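Local structure of putative pectin lyase (Geobacillus virus E2, 7CHU) at residues V87-V92 / K123-I128. The protein serves as a tailspike of a thermophilic deep-sea bacteriophage and probably binds, and perhaps cleaves, polysaccharide on the host surface. Sequence-based numbering, arbitrary orientation.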
ATOM      1  N   VAL A  87     -39.622  -4.018   2.034  1.00 21.67           N
ATOM      2  CA  VAL A  87     -41.001  -3.747   1.626  1.00 22.73           C
ATOM      3  C   VAL A  87     -41.528  -2.471   2.272  1.00 23.42           C
ATOM      4  O   VAL A  87     -42.048  -1.588   1.591  1.00 24.75           O
ATOM      5  CB  VAL A  87     -41.913  -4.952   1.947  1.00 26.08           C
ATOM      6  CG1 VAL A  87     -43.301  -4.711   1.421  1.00 20.74           C
ATOM      7  CG2 VAL A  87     -41.317  -6.236   1.346  1.00 26.26           C
ATOM      8  N   THR A  88     -41.412  -2.371   3.597  1.00 20.14           N
ATOM      9  CA  THR A  88     -41.788  -1.181   4.341  1.00 22.40           C
ATOM     10  C   THR A  88     -40.798  -0.062   4.069  1.00 24.85           C
ATOM     11  O   THR A  88     -39.582  -0.284   4.065  1.00 19.54           O
ATOM     12  CB  THR A  88     -41.802  -1.495   5.842  1.00 22.75           C
ATOM     13  OG1 THR A  88     -42.742  -2.538   6.089  1.00 28.88           O
ATOM     14  CG2 THR A  88     -42.154  -0.269   6.686  1.00 21.94           C
ATOM     15  N   ASP A  89     -41.323   1.141   3.833  1.00 20.59           N
ATOM     16  CA  ASP A  89     -40.498   2.341   3.726  1.00 22.79           C
ATOM     17  C   ASP A  89     -39.809   2.596   5.068  1.00 23.71           C
ATOM     18  O   ASP A  89     -40.474   2.914   6.060  1.00 19.87           O
ATOM     19  CB  ASP A  89     -41.373   3.522   3.309  1.00 20.44           C
ATOM     20  CG  ASP A  89     -40.568   4.737   2.881  1.00 25.13           C
ATOM     21  OD1 ASP A  89     -39.381   4.862   3.279  1.00 26.07           O
ATOM     22  OD2 ASP A  89     -41.119   5.562   2.114  1.00 24.23           O
ATOM     23  N   ASP A  90     -38.474   2.469   5.104  1.00 19.96           N
ATOM     24  CA  ASP A  90     -37.712   2.692   6.328  1.00 18.58           C
ATOM     25  C   ASP A  90     -37.093   4.087   6.402  1.00 18.20           C
ATOM     26  O   ASP A  90     -36.316   4.354   7.322  1.00 16.98           O
ATOM     27  CB  ASP A  90     -36.615   1.627   6.486  1.00 19.84           C
ATOM     28  CG  ASP A  90     -37.156   0.291   7.018  1.00 19.73           C
ATOM     29  OD1 ASP A  90     -38.179   0.281   7.756  1.00 19.27           O
ATOM     30  OD2 ASP A  90     -36.571  -0.750   6.677  1.00 18.23           O
ATOM     31  N   THR A  91     -37.442   4.988   5.479  1.00 16.95           N
ATOM     32  CA  THR A  91     -36.740   6.270   5.387  1.00 17.18           C
ATOM     33  C   THR A  91     -36.880   7.090   6.673  1.00 17.18           C
ATOM     34  O   THR A  91     -35.894   7.629   7.193  1.00 15.15           O
ATOM     35  CB  THR A  91     -37.265   7.082   4.194  1.00 20.30           C
ATOM     36  OG1 THR A  91     -37.353   6.261   3.014  1.00 20.52           O
ATOM     37  CG2 THR A  91     -36.361   8.261   3.924  1.00 16.80           C
ATOM     38  N   VAL A  92     -38.102   7.207   7.197  1.00 14.70           N
ATOM     39  CA  VAL A  92     -38.320   8.088   8.342  1.00 18.99           C
ATOM     40  C   VAL A  92     -37.660   7.515   9.592  1.00 14.09           C
ATOM     41  O   VAL A  92     -37.076   8.250  10.400  1.00 11.92           O
ATOM     42  CB  VAL A  92     -39.830   8.336   8.554  1.00 17.12           C
ATOM     43  CG1 VAL A  92     -40.081   9.101   9.859  1.00 18.72           C
ATOM     44  CG2 VAL A  92     -40.413   9.103   7.360  1.00 17.71           C
ATOM     45  N   LYS A 123     -35.617  -0.278   2.459  1.00 14.73           N
ATOM     46  CA  LYS A 123     -36.180   0.530   1.383  1.00 20.82           C
ATOM     47  C   LYS A 123     -36.138   2.000   1.775  1.00 18.76           C
ATOM     48  O   LYS A 123     -36.668   2.382   2.820  1.00 17.05           O
ATOM     49  CB  LYS A 123     -37.613   0.108   1.082  1.00 19.03           C
ATOM     50  CG  LYS A 123     -38.204   0.900  -0.070  1.00 22.70           C
ATOM     51  CD  LYS A 123     -39.396   0.190  -0.669  1.00 29.27           C
ATOM     52  CE  LYS A 123     -40.671   0.714  -0.077  1.00 29.99           C
ATOM     53  NZ  LYS A 123     -41.868   0.235  -0.841  1.00 43.98           N
ATOM     54  N   VAL A 124     -35.500   2.828   0.949  1.00 18.96           N
ATOM     55  CA  VAL A 124     -35.366   4.259   1.210  1.00 16.42           C
ATOM     56  C   VAL A 124     -35.927   5.009   0.011  1.00 19.52           C
ATOM     57  O   VAL A 124     -35.524   4.746  -1.129  1.00 15.36           O
ATOM     58  CB  VAL A 124     -33.900   4.655   1.470  1.00 15.14           C
ATOM     59  CG1 VAL A 124     -33.751   6.182   1.403  1.00 15.04           C
ATOM     60  CG2 VAL A 124     -33.448   4.141   2.832  1.00 18.28           C
ATOM     61  N   THR A 125     -36.853   5.943   0.270  1.00 18.68           N
ATOM     62  CA  THR A 125     -37.623   6.589  -0.786  1.00 20.95           C
ATOM     63  C   THR A 125     -37.336   8.074  -0.934  1.00 20.44           C
ATOM     64  O   THR A 125     -37.851   8.695  -1.868  1.00 16.90           O
ATOM     65  CB  THR A 125     -39.135   6.411  -0.549  1.00 18.71           C
ATOM     66  OG1 THR A 125     -39.505   7.037   0.686  1.00 19.19           O
ATOM     67  CG2 THR A 125     -39.495   4.927  -0.488  1.00 19.77           C
ATOM     68  N   SER A 126     -36.549   8.661  -0.045  1.00 17.61           N
ATOM     69  CA  SER A 126     -36.146  10.042  -0.209  1.00 18.22           C
ATOM     70  C   SER A 126     -34.852  10.242   0.559  1.00 16.94           C
ATOM     71  O   SER A 126     -34.461   9.417   1.390  1.00 16.27           O
ATOM     72  CB  SER A 126     -37.229  11.027   0.254  1.00 25.91           C
ATOM     73  OG  SER A 126     -37.384  11.023   1.657  1.00 22.65           O
ATOM     74  N   LYS A 127     -34.199  11.355   0.249  1.00 14.61           N
ATOM     75  CA  LYS A 127     -32.850  11.641   0.711  1.00 17.83           C
ATOM     76  C   LYS A 127     -32.776  11.582   2.233  1.00 19.12           C
ATOM     77  O   LYS A 127     -33.632  12.143   2.927  1.00 16.10           O
ATOM     78  CB  LYS A 127     -32.450  13.025   0.203  1.00 19.95           C
ATOM     79  CG  LYS A 127     -31.116  13.528   0.692  1.00 22.46           C
ATOM     80  CD  LYS A 127     -30.841  14.956   0.172  1.00 21.85           C
ATOM     81  CE  LYS A 127     -31.830  16.000   0.700  1.00 27.50           C
ATOM     82  NZ  LYS A 127     -31.344  17.385   0.383  1.00 22.35           N
ATOM     83  N   ILE A 128     -31.752  10.899   2.745  1.00 13.88           N
ATOM     84  CA  ILE A 128     -31.441  10.854   4.172  1.00 15.65           C
ATOM     85  C   ILE A 128     -30.219  11.724   4.420  1.00 16.83           C
ATOM     86  O   ILE A 128     -29.182  11.538   3.776  1.00 16.23           O
ATOM     87  CB  ILE A 128     -31.206   9.408   4.646  1.00 16.90           C
ATOM     88  CG1 ILE A 128     -32.530   8.624   4.612  1.00 16.91           C
ATOM     89  CG2 ILE A 128     -30.608   9.397   6.061  1.00 14.45           C
ATOM     90  CD1 ILE A 128     -32.348   7.123   4.743  1.00 19.49           C
TER
HETATM   91  O   HOH W   1     -37.264  -1.763   4.291  1.00 17.47           O
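Thr91 OG1 is gripped from two segments: it accepts a nearly straight hydrogen bond from the backbone N of Thr125 (2.8 Å, N-H...O angle 166°) and points its own proton at Asp89 OD1, modelled so close that the exact length is doubtful. The setting is the start of a pectate-lyase-like parallel beta-helix, where the loop 87-90 and the first turn of helix 91-99 lie against the chain as it leaves strand 120-124. Asp89 OD1 also takes the backbone N of Thr91 at 2.9 Å, on its anti side, which closes an Asx turn just as the helix begins. On the other side of this carboxylate, Asp89 OD2 receives the hydroxyl OG1 of Thr125 at 2.6 Å on its syn side, 20° out of plane. Asp89 suits the place because its short side chain, with CG anti to the backbone N (chi1 -168°), offers one oxygen to its own turn and the other to the neighbouring segment. Between the backbones, Asp90 N donates to Lys123 O (2.9 Å). The carboxylate of Asp90 faces elsewhere, held by the backbone N atoms of Lys83 and Gly84, and a water links its OD2 and Thr88 O to Lys123 N. Lys123 reaches along the loop, and a bend in its chain turns NZ back to Val87 O, where the bond is weak. Threonine at 91 serves two surfaces at once: while OG1 does the polar work, the methyl Thr91 CG2 packs 3.9 Å from Ile128 CG1, part of a buried side chain.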